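Local coordinates for protein glutaconate coenzyme a-transferase (Acidaminococcus fermentans, PDB 1POI) that catalyses the transfer of coenzyme A from acetyl-CoA to glutaconate or (R)-2-hydroxyglutarate in the fermentative breakdown of glutamate, at residues K7-K12 with A236-P241; A33-I38 with D58-N63; I176-Q181 with G251-D256; A244-C249 with D288-K293; K278-D283 with N292-T297. All blocks are in the same frame, centred on the assembly; numbering follows the deposited sequence.

How the interactions relate
Interactions 1, 2 and 3 surround one parallel sheet: strand 236-239 and strand 174-179 supply a segment to interactions 1 and 3, respectively, while helix 32-40 of interaction 2 packs on strand 174-179 through Ala34 and Ile38. Interactions 4 and 5 both use helix 287-294, the former joining it to loop 244-249; they share Asn292 and Lys293 and have centres about 8 Å apart. Along the chain, interaction 2 lies within the span of interaction 1 and closes before 3, 4 and 5 open; interactions 1 and 3 alternate their segments, and so do 3 and 4. Tyr290 touches both Phe36 and Trp280, linking interactions 2, 4 and 5 and joining the helical C-terminal part to the alpha/beta core.

Interaction 1: residues K7-K12 with A236-P241; sequences KDAIAK and AVVLAP
No ring, amide or carboxylate takes part where Ala9 meets Ala236 and Val238, so there are no flat side groups whose faces and edges could be matched; a small methyl surface does the work instead. Ala9 CB points from helix 6-13 at strand 236-239 and approaches Ala236 CB to 3.6 Å, methyl against methyl. The same Ala9 CB lies 3.9 Å from Val238 CG2, two residues further along the strand. Ala236 and Val238 direct their side chains to the helix, whereas Val237 between them points away from it. At Val238 the first torsion puts CG1 anti to the backbone N (chi1 -173°), which leaves CG2 beside that nitrogen as the branch that touches the helix. With alanine on both sides the two backbones come close: the CA atoms of Ala9 and Ala236 are 5.9 Å apart. All three touching residues are buried, and no hydrogen bond joins the two segments. The neighbours widen the apolar patch, with Leu6 on Val238, Tyr13 on Ala236 and Met4 on Ala9. Backbone hydrogen bonds tie Val237 to Lys2 and Met4, so the residues leading into the helix run beside the strand. A helix packed on the last strand, within this chain, of a seven-stranded parallel sheet fits the Rossmann-like alpha/beta fold of the coenzyme A transferase family.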
# COMPACT_ATOMS: atom_id res chain seq x y z
N LYS A 7 -26.56 9.03 19.65
CA LYS A 7 -27.47 9.50 20.70
C LYS A 7 -27.42 8.52 21.86
O LYS A 7 -27.16 8.89 23.00
CB LYS A 7 -28.91 9.63 20.21
CG LYS A 7 -29.89 10.01 21.34
CD LYS A 7 -31.29 10.34 20.86
CE LYS A 7 -31.35 11.70 20.15
NZ LYS A 7 -30.98 12.89 21.00
N ASP A 8 -27.64 7.25 21.53
CA ASP A 8 -27.60 6.18 22.50
C ASP A 8 -26.26 6.15 23.25
O ASP A 8 -26.23 6.25 24.49
CB ASP A 8 -27.86 4.85 21.80
CG ASP A 8 -29.27 4.76 21.23
OD1 ASP A 8 -30.20 5.46 21.72
OD2 ASP A 8 -29.47 3.96 20.29
N ALA A 9 -25.16 6.12 22.50
CA ALA A 9 -23.83 6.07 23.09
C ALA A 9 -23.57 7.20 24.06
O ALA A 9 -23.20 6.98 25.19
CB ALA A 9 -22.78 6.06 21.99
N ILE A 10 -23.77 8.43 23.61
CA ILE A 10 -23.55 9.58 24.48
C ILE A 10 -24.37 9.54 25.78
O ILE A 10 -23.89 9.94 26.85
CB ILE A 10 -23.86 10.86 23.70
CG1 ILE A 10 -22.74 11.11 22.68
CG2 ILE A 10 -24.14 12.03 24.65
CD1 ILE A 10 -21.37 11.55 23.29
N ALA A 11 -25.62 9.09 25.67
CA ALA A 11 -26.53 9.00 26.80
C ALA A 11 -26.08 7.98 27.82
O ALA A 11 -26.16 8.20 29.03
CB ALA A 11 -27.91 8.65 26.31
N LYS A 12 -25.63 6.83 27.32
CA LYS A 12 -25.16 5.74 28.16
C LYS A 12 -23.82 6.01 28.83
O LYS A 12 -23.72 5.91 30.05
CB LYS A 12 -25.10 4.46 27.34
CG LYS A 12 -24.69 3.25 28.12
CD LYS A 12 -24.95 1.98 27.31
CE LYS A 12 -24.59 0.71 28.10
NZ LYS A 12 -24.99 -0.54 27.36
N ALA A 236 -18.05 2.38 23.01
CA ALA A 236 -19.02 2.79 21.97
C ALA A 236 -18.36 3.21 20.65
O ALA A 236 -17.50 4.11 20.64
CB ALA A 236 -19.90 3.93 22.48
N VAL A 237 -18.74 2.55 19.56
CA VAL A 237 -18.26 2.85 18.21
C VAL A 237 -19.43 3.48 17.46
O VAL A 237 -20.49 2.87 17.33
CB VAL A 237 -17.80 1.60 17.42
CG1 VAL A 237 -17.56 1.97 15.97
CG2 VAL A 237 -16.52 1.05 17.97
N VAL A 238 -19.23 4.70 16.97
CA VAL A 238 -20.28 5.42 16.24
C VAL A 238 -19.84 5.89 14.84
O VAL A 238 -18.83 6.59 14.70
CB VAL A 238 -20.76 6.67 17.04
CG1 VAL A 238 -21.95 7.31 16.37
CG2 VAL A 238 -21.07 6.31 18.49
N LEU A 239 -20.59 5.53 13.81
CA LEU A 239 -20.25 5.95 12.44
C LEU A 239 -20.64 7.42 12.26
O LEU A 239 -21.80 7.76 12.33
CB LEU A 239 -21.00 5.09 11.41
CG LEU A 239 -20.61 5.24 9.93
CD1 LEU A 239 -19.10 5.25 9.76
CD2 LEU A 239 -21.21 4.10 9.09
N ALA A 240 -19.66 8.30 12.11
CA ALA A 240 -19.93 9.71 11.93
C ALA A 240 -19.00 10.38 10.91
O ALA A 240 -17.95 10.93 11.28
CB ALA A 240 -19.84 10.42 13.23
N PRO A 241 -19.37 10.31 9.60
CA PRO A 241 -18.65 10.89 8.47
C PRO A 241 -18.45 12.38 8.64
O PRO A 241 -19.41 13.10 8.87
CB PRO A 241 -19.57 10.59 7.30
CG PRO A 241 -20.10 9.25 7.66
CD PRO A 241 -20.45 9.43 9.12

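Interaction 2: residues A33-I38 with D58-N63; sequences AAVFEI and DMLIGN
Phe36 and Met59 make the tightest meeting of helices 32-40 and 55-62, with Phe36 CE1 3.5 Å from Met59 CE. The sulfur lies beside the ring rather than over it: Met59 SD is 5.2 Å from the centroid of the Phe36 ring and 79° off its normal, a Met-aromatic contact at the ring edge. A bend about the last torsion of Met59 (chi3 80°) turns its methyl back to the ring. On the other flank Leu60 CD2 touches Ile38 CG2 at 3.7 Å, the two side chains crossing at about a right angle, and lies 4.3 Å from Val35 CG1. In the next shell, Met59 O receives both Asn63 N and Asn63 ND2, the latter at 2.8 Å, from opposite faces of its carbonyl plane, which probably steadies the last turn of the helix. The segment axes approach to 10.4 Å and run almost parallel, at 11°. Further out, Val281 of helix 270-282 and the ring of Tyr290 pack on Phe36. Helix 32-40 in turn rests on the parallel sheet, where Ile176 of strand 174-179 touches Ile38 and Ala34.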
# COMPACT_ATOMS: atom_id res chain seq x y z
N ALA A 33 -18.96 16.07 16.02
CA ALA A 33 -20.30 15.48 16.00
C ALA A 33 -20.76 15.20 17.43
O ALA A 33 -21.85 15.62 17.84
CB ALA A 33 -20.34 14.21 15.19
N ALA A 34 -19.86 14.60 18.20
CA ALA A 34 -20.09 14.23 19.60
C ALA A 34 -20.31 15.45 20.47
O ALA A 34 -21.27 15.50 21.23
CB ALA A 34 -18.92 13.43 20.13
N VAL A 35 -19.40 16.42 20.41
CA VAL A 35 -19.56 17.61 21.23
C VAL A 35 -20.93 18.24 20.98
O VAL A 35 -21.49 18.92 21.83
CB VAL A 35 -18.43 18.60 21.00
CG1 VAL A 35 -18.79 20.00 21.52
CG2 VAL A 35 -17.20 18.11 21.70
N PHE A 36 -21.50 17.95 19.82
CA PHE A 36 -22.81 18.49 19.54
C PHE A 36 -23.88 17.80 20.35
O PHE A 36 -24.74 18.46 20.90
CB PHE A 36 -23.13 18.41 18.04
CG PHE A 36 -22.76 19.64 17.28
CD1 PHE A 36 -21.75 20.47 17.75
CD2 PHE A 36 -23.43 19.98 16.11
CE1 PHE A 36 -21.42 21.65 17.07
CE2 PHE A 36 -23.10 21.16 15.42
CZ PHE A 36 -22.09 21.99 15.91
N GLU A 37 -23.80 16.47 20.44
CA GLU A 37 -24.78 15.68 21.19
C GLU A 37 -24.67 15.94 22.71
O GLU A 37 -25.68 15.97 23.42
CB GLU A 37 -24.62 14.21 20.86
CG GLU A 37 -25.78 13.37 21.33
CD GLU A 37 -27.00 13.42 20.40
OE1 GLU A 37 -26.90 13.97 19.27
OE2 GLU A 37 -28.06 12.87 20.79
N ILE A 38 -23.46 16.13 23.21
CA ILE A 38 -23.28 16.44 24.61
C ILE A 38 -24.15 17.67 24.89
O ILE A 38 -25.06 17.63 25.72
CB ILE A 38 -21.79 16.70 24.93
CG1 ILE A 38 -21.05 15.37 25.06
CG2 ILE A 38 -21.64 17.55 26.16
CD1 ILE A 38 -19.51 15.50 25.19
N ASP A 58 -14.81 25.54 23.66
CA ASP A 58 -15.42 26.86 23.66
C ASP A 58 -16.92 26.70 23.68
O ASP A 58 -17.62 27.36 24.43
CB ASP A 58 -15.04 27.67 22.44
CG ASP A 58 -15.19 29.14 22.67
OD1 ASP A 58 -14.61 29.62 23.66
OD2 ASP A 58 -15.88 29.83 21.88
N MET A 59 -17.42 25.82 22.84
CA MET A 59 -18.84 25.62 22.79
C MET A 59 -19.40 25.15 24.13
O MET A 59 -20.39 25.70 24.61
CB MET A 59 -19.20 24.71 21.63
CG MET A 59 -18.87 25.35 20.28
SD MET A 59 -19.42 24.31 18.94
CE MET A 59 -21.11 24.68 18.89
N LEU A 60 -18.72 24.21 24.78
CA LEU A 60 -19.15 23.70 26.09
C LEU A 60 -19.14 24.83 27.13
O LEU A 60 -20.13 25.03 27.84
CB LEU A 60 -18.24 22.56 26.56
CG LEU A 60 -18.24 21.27 25.73
CD1 LEU A 60 -17.19 20.29 26.24
CD2 LEU A 60 -19.64 20.65 25.73
N ILE A 61 -18.04 25.58 27.20
CA ILE A 61 -17.93 26.68 28.15
C ILE A 61 -19.04 27.72 27.94
O ILE A 61 -19.81 28.00 28.87
CB ILE A 61 -16.57 27.37 28.02
CG1 ILE A 61 -15.45 26.42 28.41
CG2 ILE A 61 -16.53 28.61 28.88
CD1 ILE A 61 -14.09 26.99 28.19
N GLY A 62 -19.12 28.27 26.74
CA GLY A 62 -20.12 29.26 26.41
C GLY A 62 -21.53 28.79 26.70
O GLY A 62 -22.39 29.61 27.04
N ASN A 63 -21.80 27.51 26.51
CA ASN A 63 -23.11 26.95 26.83
C ASN A 63 -23.16 26.59 28.34
O ASN A 63 -23.97 25.75 28.77
CB ASN A 63 -23.39 25.70 26.00
CG ASN A 63 -23.89 26.03 24.59
OD1 ASN A 63 -25.10 26.08 24.34
ND2 ASN A 63 -22.95 26.20 23.66

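Interaction 3: residues I176-Q181 with G251-D256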
# COMPACT_ATOMS: atom_id res chain seq x y z
N ILE A 176 -13.49 10.89 24.62
CA ILE A 176 -14.16 10.94 23.31
C ILE A 176 -13.14 11.34 22.26
O ILE A 176 -12.50 12.40 22.39
CB ILE A 176 -15.36 11.92 23.31
CG1 ILE A 176 -16.40 11.47 24.36
CG2 ILE A 176 -16.01 11.94 21.93
CD1 ILE A 176 -17.34 12.53 24.84
N ILE A 177 -12.93 10.45 21.29
CA ILE A 177 -11.97 10.68 20.20
C ILE A 177 -12.55 10.36 18.79
O ILE A 177 -13.45 9.51 18.64
CB ILE A 177 -10.64 9.87 20.41
CG1 ILE A 177 -10.85 8.39 20.15
CG2 ILE A 177 -10.07 10.10 21.80
CD1 ILE A 177 -9.64 7.56 20.51
N HIS A 178 -12.02 11.02 17.76
CA HIS A 178 -12.49 10.78 16.41
C HIS A 178 -11.42 10.11 15.54
O HIS A 178 -10.31 10.61 15.42
CB HIS A 178 -12.93 12.10 15.76
CG HIS A 178 -13.60 11.91 14.45
ND1 HIS A 178 -14.85 11.35 14.33
CD2 HIS A 178 -13.14 12.05 13.19
CE1 HIS A 178 -15.13 11.13 13.06
NE2 HIS A 178 -14.10 11.54 12.34
N ALA A 179 -11.75 9.01 14.90
CA ALA A 179 -10.76 8.31 14.10
C ALA A 179 -11.28 8.00 12.70
O ALA A 179 -12.49 8.06 12.45
CB ALA A 179 -10.38 7.05 14.81
N GLN A 180 -10.38 7.61 11.79
CA GLN A 180 -10.78 7.31 10.42
C GLN A 180 -11.44 5.97 10.22
O GLN A 180 -12.32 5.84 9.37
CB GLN A 180 -9.62 7.47 9.45
CG GLN A 180 -9.11 8.89 9.33
CD GLN A 180 -8.16 9.21 10.43
OE1 GLN A 180 -8.01 8.44 11.38
NE2 GLN A 180 -7.44 10.30 10.30
N GLN A 181 -11.03 4.96 10.98
CA GLN A 181 -11.65 3.63 10.85
C GLN A 181 -11.69 2.91 12.20
O GLN A 181 -10.81 3.11 13.06
CB GLN A 181 -10.86 2.76 9.86
CG GLN A 181 -10.59 3.36 8.50
CD GLN A 181 -9.58 2.56 7.73
OE1 GLN A 181 -8.39 2.60 8.05
NE2 GLN A 181 -10.04 1.81 6.74
N GLY A 251 -5.64 12.70 5.81
CA GLY A 251 -5.90 11.76 4.73
C GLY A 251 -7.32 11.74 4.25
O GLY A 251 -7.65 11.02 3.30
N LEU A 252 -8.18 12.52 4.90
CA LEU A 252 -9.57 12.56 4.48
C LEU A 252 -10.05 13.94 4.05
O LEU A 252 -10.56 14.09 2.94
CB LEU A 252 -10.47 11.97 5.56
CG LEU A 252 -10.38 10.45 5.67
CD1 LEU A 252 -11.25 9.96 6.80
CD2 LEU A 252 -10.81 9.80 4.38
N TYR A 253 -9.86 14.94 4.89
CA TYR A 253 -10.34 16.27 4.54
C TYR A 253 -9.64 17.34 5.32
O TYR A 253 -9.08 17.07 6.36
CB TYR A 253 -11.86 16.39 4.70
CG TYR A 253 -12.41 15.88 6.03
CD1 TYR A 253 -12.43 16.70 7.16
CD2 TYR A 253 -12.91 14.59 6.15
CE1 TYR A 253 -12.91 16.24 8.36
CE2 TYR A 253 -13.39 14.12 7.35
CZ TYR A 253 -13.39 14.95 8.45
OH TYR A 253 -13.90 14.49 9.64
N ASP A 254 -9.71 18.56 4.80
CA ASP A 254 -9.06 19.73 5.35
C ASP A 254 -10.03 20.58 6.21
O ASP A 254 -11.26 20.37 6.16
CB ASP A 254 -8.56 20.52 4.15
CG ASP A 254 -7.36 21.36 4.46
OD1 ASP A 254 -7.14 21.66 5.65
OD2 ASP A 254 -6.63 21.72 3.51
N TYR A 255 -9.52 21.53 6.99
CA TYR A 255 -10.42 22.34 7.79
C TYR A 255 -11.31 23.19 6.91
O TYR A 255 -10.95 23.55 5.80
CB TYR A 255 -9.72 23.20 8.85
CG TYR A 255 -8.38 23.83 8.51
CD1 TYR A 255 -8.12 24.40 7.28
CD2 TYR A 255 -7.36 23.82 9.46
CE1 TYR A 255 -6.85 24.94 6.98
CE2 TYR A 255 -6.10 24.35 9.18
CZ TYR A 255 -5.85 24.91 7.94
OH TYR A 255 -4.58 25.40 7.69
N ASP A 256 -12.49 23.49 7.41
CA ASP A 256 -13.47 24.29 6.71
C ASP A 256 -13.29 25.71 7.19
O ASP A 256 -13.98 26.15 8.09
CB ASP A 256 -14.87 23.79 7.06
CG ASP A 256 -15.92 24.38 6.19
OD1 ASP A 256 -15.91 25.61 6.02
OD2 ASP A 256 -16.78 23.63 5.68
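Gln180 and Leu252 meet, each the first residue of a classic beta bulge, Gln180-Gln181 opposite Arg189 and Leu252-Tyr253 opposite Cys249. At Gln180 the chain that has run along strand 174-179 turns a corner. Its CB lies 4.0 Å from Leu252 CD1, and CG comes closer, 3.5 Å from Leu252 CD1, so the aliphatic part of the glutamine slides past the leucine in the opposite direction. A bend about the CB-CG bond (chi2 83°) then carries the amide away from this methyl. At its tip both polar atoms are satisfied: OE1 accepts from Trp191 N and NE2 donates to Tyr250 O, which fixes the turn of the amide.

Deeper along strand 174-179, His178 and Tyr253 come from opposite directions without bonding to each other, His178 NE2 and Tyr253 OH being 4.0 Å apart. Glu212 OE2 connects them through hydrogen bonds to both of these atoms, while Thr210 OG1 takes the other ring nitrogen of His178, which would keep the imidazole from rotating, and Ala244 N is a second partner of Tyr253 OH. Glu212 and the aliphatic stem of Gln180 thus help join 251-256 to the sheet. Past the contact, Asp254 OD2 pairs with a basic side chain of another protein's chain. Within the loop, Tyr255 N bonds Asp254 OD1 at 2.7 Å on its anti side, and that same oxygen sits 3.3 Å above the plane of the Tyr255 ring, displaced toward the rim.

Interaction 4: residues A244-C249 with D288-K293; sequences AHPSQC and DEYLNK
His245 and Tyr290 supply the direct polar link: His245 ND1 and Tyr290 OH are 2.9 Å apart in a hydrogen bond in which either could be the donor. Each group is met at the edge of the other's ring, close to its plane, but the bond is bent, with an angle of 137°. The tyrosine extends from helix 287-294 with CG anti to its own nitrogen (chi1 178°), which sends the hydroxyl across to the loop. A water makes a second, indirect link, donating to His245 O at 3.2 Å and lying 2.8 Å from Tyr290 OH. The phenol oxygen is therefore held by both the imidazole and a solvent molecule. On its far side the imidazole is bonded through NE2 to Asp256 OD2, so Asp256 probably helps orient the ring that Tyr290 meets and may polarise it.

Among the ring contacts, the His245 and Tyr290 planes are inclined at 74°, their centroids 5.6 Å apart, in an oblique pairing. Pro246 CB lies over one face of the His245 ring, toward its rim, and Pro246 CD lies 4.1 Å from Tyr290 OH.

Backbone bonding shapes the loop. The peptide before Pro246 is cis, and Ser247 N returns to Ala244 O at 2.7 Å, closing a type VI turn; Ser247 OG approaches the same oxygen from the same face of its plane. Thus a cis-proline turn presents the histidine to helix 287-294, while Phe259 of helix 257-266 meets His245 edge-to-face and Tyr32 of helix 32-40 packs on Pro246.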
# COMPACT_ATOMS: atom_id res chain seq x y z
N ALA A 244 -15.38 15.29 12.35
CA ALA A 244 -14.40 16.22 12.90
C ALA A 244 -14.64 17.60 12.37
O ALA A 244 -14.04 18.56 12.83
CB ALA A 244 -12.97 15.78 12.56
N HIS A 245 -15.52 17.71 11.38
CA HIS A 245 -15.81 18.99 10.75
C HIS A 245 -16.26 19.97 11.81
O HIS A 245 -17.08 19.62 12.66
CB HIS A 245 -16.88 18.83 9.67
CG HIS A 245 -17.23 20.10 8.97
ND1 HIS A 245 -17.93 21.12 9.58
CD2 HIS A 245 -16.96 20.54 7.72
CE1 HIS A 245 -18.07 22.13 8.74
NE2 HIS A 245 -17.50 21.80 7.60
N PRO A 246 -15.80 21.22 11.74
CA PRO A 246 -14.90 21.89 10.79
C PRO A 246 -13.38 21.66 10.90
O PRO A 246 -12.62 22.45 10.35
CB PRO A 246 -15.17 23.36 11.08
CG PRO A 246 -15.26 23.35 12.56
CD PRO A 246 -16.22 22.18 12.77
N SER A 247 -12.93 20.66 11.65
CA SER A 247 -11.49 20.47 11.79
C SER A 247 -10.97 19.42 10.82
O SER A 247 -11.75 18.64 10.24
CB SER A 247 -11.14 20.12 13.23
OG SER A 247 -11.63 18.85 13.57
N GLN A 248 -9.65 19.45 10.61
CA GLN A 248 -8.96 18.51 9.70
C GLN A 248 -9.12 17.07 10.16
O GLN A 248 -9.56 16.80 11.27
CB GLN A 248 -7.46 18.83 9.59
CG GLN A 248 -7.19 20.28 9.40
CD GLN A 248 -5.75 20.57 9.19
OE1 GLN A 248 -5.01 20.81 10.15
NE2 GLN A 248 -5.33 20.57 7.93
N CYS A 249 -8.74 16.15 9.30
CA CYS A 249 -8.79 14.76 9.62
C CYS A 249 -7.93 14.14 8.56
O CYS A 249 -8.38 13.89 7.42
CB CYS A 249 -10.21 14.27 9.57
SG CYS A 249 -10.35 12.52 9.84
N ASP A 288 -26.58 13.52 10.54
CA ASP A 288 -26.95 13.52 9.16
C ASP A 288 -27.47 14.91 8.79
O ASP A 288 -26.99 15.52 7.85
CB ASP A 288 -27.98 12.43 8.90
CG ASP A 288 -27.33 11.07 8.67
OD1 ASP A 288 -26.10 10.96 8.78
OD2 ASP A 288 -28.04 10.11 8.32
N GLU A 289 -28.38 15.46 9.60
CA GLU A 289 -28.95 16.78 9.38
C GLU A 289 -27.88 17.84 9.24
O GLU A 289 -28.06 18.82 8.51
CB GLU A 289 -29.86 17.19 10.53
CG GLU A 289 -31.11 16.36 10.61
CD GLU A 289 -32.34 17.16 10.96
OE1 GLU A 289 -32.22 18.28 11.51
OE2 GLU A 289 -33.45 16.66 10.67
N TYR A 290 -26.80 17.68 9.98
CA TYR A 290 -25.70 18.62 9.93
C TYR A 290 -25.03 18.51 8.55
O TYR A 290 -24.77 19.52 7.89
CB TYR A 290 -24.71 18.30 11.06
CG TYR A 290 -23.47 19.17 11.11
CD1 TYR A 290 -23.50 20.41 11.73
CD2 TYR A 290 -22.25 18.71 10.61
CE1 TYR A 290 -22.36 21.17 11.85
CE2 TYR A 290 -21.10 19.48 10.73
CZ TYR A 290 -21.16 20.71 11.35
OH TYR A 290 -20.03 21.48 11.48
N LEU A 291 -24.80 17.29 8.10
CA LEU A 291 -24.15 17.05 6.81
C LEU A 291 -24.99 17.61 5.67
O LEU A 291 -24.49 18.32 4.79
CB LEU A 291 -23.90 15.56 6.59
CG LEU A 291 -22.92 14.95 7.60
CD1 LEU A 291 -22.71 13.49 7.29
CD2 LEU A 291 -21.57 15.70 7.61
N ASN A 292 -26.29 17.34 5.72
CA ASN A 292 -27.17 17.81 4.69
C ASN A 292 -27.28 19.33 4.67
O ASN A 292 -27.24 19.94 3.60
CB ASN A 292 -28.51 17.11 4.81
CG ASN A 292 -28.46 15.71 4.24
OD1 ASN A 292 -27.52 15.36 3.56
ND2 ASN A 292 -29.48 14.92 4.50
N LYS A 293 -27.29 19.93 5.85
CA LYS A 293 -27.36 21.38 5.96
C LYS A 293 -26.17 21.94 5.20
O LYS A 293 -26.32 22.87 4.42
CB LYS A 293 -27.29 21.79 7.43
CG LYS A 293 -27.35 23.28 7.66
CD LYS A 293 -28.51 23.68 8.58
CE LYS A 293 -28.68 25.19 8.62
NZ LYS A 293 -27.42 25.86 9.10
O HOH W 1 -19.42 21.27 14.16

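Interaction 5: residues K278-D283 with N292-T297; sequences KEWVFD and NKLGAT
Trp280 and Lys293 form a cation-pi pair that joins helix 270-282 to helix 287-294, two consecutive helices in the C-terminal part of the chain. The side chains cross at about a right angle, the ammonium lying over one face of the indole, displaced toward the rim of the ring system. Lys293 NZ is 3.1 Å from the centroid of the six-membered ring and 20° off its normal. On the way Lys293 CG passes the outer end of the indole, 3.5 Å from Trp280 CZ3. Bends about chi2 and chi4 (-58°) then turn the ammonium down onto the ring.

Glu279 CG lies over the rim of the same face, and the glutamate crosses the lysine at about a right angle. Its OE2 forms a salt bridge with Lys293 NZ at 3.0 Å, which meets the carboxylate from above, 46° out of its plane. The ammonium therefore has both a carboxylate and a pi face as partners, which would probably stabilise its positive charge. Leu294 approaches the indole obliquely, CD2 being 4.0 Å from Trp280 CZ3, and also touches His245. Phe259 of helix 257-266 meets Trp280 edge-to-face. Beyond Leu294 the helix stops at Gly295, whose positive phi breaks the helical path, and the next helix brings Thr297 N to Asn292 OD1 of the second subunit. Back at the pair, the closest indole carbon to the ammonium is Trp280 CZ2, 3.0 Å from Lys293 NZ.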
# COMPACT_ATOMS: atom_id res chain seq x y z
N LYS A 278 -28.34 27.65 18.37
CA LYS A 278 -29.70 27.20 18.13
C LYS A 278 -29.89 26.62 16.72
O LYS A 278 -30.59 25.62 16.54
CB LYS A 278 -30.73 28.30 18.38
CG LYS A 278 -32.13 27.78 18.13
CD LYS A 278 -33.24 28.75 18.45
CE LYS A 278 -34.56 28.06 18.17
NZ LYS A 278 -35.73 28.76 18.79
N GLU A 279 -29.23 27.23 15.73
CA GLU A 279 -29.31 26.79 14.34
C GLU A 279 -28.52 25.53 14.01
O GLU A 279 -29.06 24.59 13.43
CB GLU A 279 -28.83 27.92 13.44
CG GLU A 279 -28.75 27.55 11.97
CD GLU A 279 -28.10 28.65 11.15
OE1 GLU A 279 -27.51 29.57 11.75
OE2 GLU A 279 -28.18 28.60 9.90
N TRP A 280 -27.24 25.53 14.37
CA TRP A 280 -26.34 24.40 14.09
C TRP A 280 -26.41 23.20 15.05
O TRP A 280 -26.24 22.04 14.62
CB TRP A 280 -24.90 24.90 13.96
CG TRP A 280 -24.71 25.74 12.73
CD1 TRP A 280 -24.72 27.10 12.67
CD2 TRP A 280 -24.61 25.27 11.39
NE1 TRP A 280 -24.66 27.51 11.36
CE2 TRP A 280 -24.58 26.41 10.55
CE3 TRP A 280 -24.53 24.00 10.80
CZ2 TRP A 280 -24.49 26.32 9.17
CZ3 TRP A 280 -24.44 23.91 9.42
CH2 TRP A 280 -24.42 25.07 8.62
N VAL A 281 -26.68 23.47 16.33
CA VAL A 281 -26.75 22.42 17.33
C VAL A 281 -28.16 21.98 17.74
O VAL A 281 -28.67 20.93 17.31
CB VAL A 281 -26.00 22.84 18.60
CG1 VAL A 281 -25.95 21.68 19.58
CG2 VAL A 281 -24.60 23.31 18.24
N PHE A 282 -28.81 22.84 18.52
CA PHE A 282 -30.12 22.55 19.07
C PHE A 282 -31.25 22.29 18.09
O PHE A 282 -32.10 21.45 18.34
CB PHE A 282 -30.48 23.60 20.10
CG PHE A 282 -29.41 23.80 21.14
CD1 PHE A 282 -29.07 22.76 22.02
CD2 PHE A 282 -28.70 25.00 21.21
CE1 PHE A 282 -28.05 22.91 22.94
CE2 PHE A 282 -27.65 25.16 22.15
CZ PHE A 282 -27.33 24.12 23.01
N ASP A 283 -31.23 22.98 16.96
CA ASP A 283 -32.27 22.77 15.97
C ASP A 283 -32.14 21.53 15.11
O ASP A 283 -33.13 21.11 14.50
CB ASP A 283 -32.43 24.01 15.08
CG ASP A 283 -33.37 25.05 15.67
OD1 ASP A 283 -34.31 24.69 16.43
OD2 ASP A 283 -33.17 26.25 15.38
N ASN A 292 -26.29 17.34 5.72
CA ASN A 292 -27.17 17.81 4.69
C ASN A 292 -27.28 19.33 4.67
O ASN A 292 -27.24 19.94 3.60
CB ASN A 292 -28.51 17.11 4.81
CG ASN A 292 -28.46 15.71 4.24
OD1 ASN A 292 -27.52 15.36 3.56
ND2 ASN A 292 -29.48 14.92 4.50
N LYS A 293 -27.29 19.93 5.85
CA LYS A 293 -27.36 21.38 5.96
C LYS A 293 -26.17 21.94 5.20
O LYS A 293 -26.32 22.87 4.42
CB LYS A 293 -27.29 21.79 7.43
CG LYS A 293 -27.35 23.28 7.66
CD LYS A 293 -28.51 23.68 8.58
CE LYS A 293 -28.68 25.19 8.62
NZ LYS A 293 -27.42 25.86 9.10
N LEU A 294 -25.00 21.36 5.43
CA LEU A 294 -23.77 21.78 4.75
C LEU A 294 -23.87 21.60 3.23
O LEU A 294 -23.48 22.50 2.48
CB LEU A 294 -22.58 20.99 5.28
CG LEU A 294 -22.12 21.40 6.68
CD1 LEU A 294 -21.03 20.48 7.10
CD2 LEU A 294 -21.65 22.85 6.70
N GLY A 295 -24.38 20.46 2.78
CA GLY A 295 -24.51 20.25 1.36
C GLY A 295 -23.36 19.43 0.82
O GLY A 295 -22.23 19.57 1.29
N ALA A 296 -23.67 18.61 -0.20
CA ALA A 296 -22.73 17.71 -0.86
C ALA A 296 -21.45 18.34 -1.35
O ALA A 296 -20.40 18.12 -0.75
CB ALA A 296 -23.42 16.98 -2.02
N THR A 297 -21.51 19.17 -2.39
CA THR A 297 -20.27 19.74 -2.92
C THR A 297 -19.36 20.41 -1.88
O THR A 297 -18.15 20.27 -1.93
CB THR A 297 -20.50 20.69 -4.17
OG1 THR A 297 -21.03 21.96 -3.75
CG2 THR A 297 -21.48 20.06 -5.16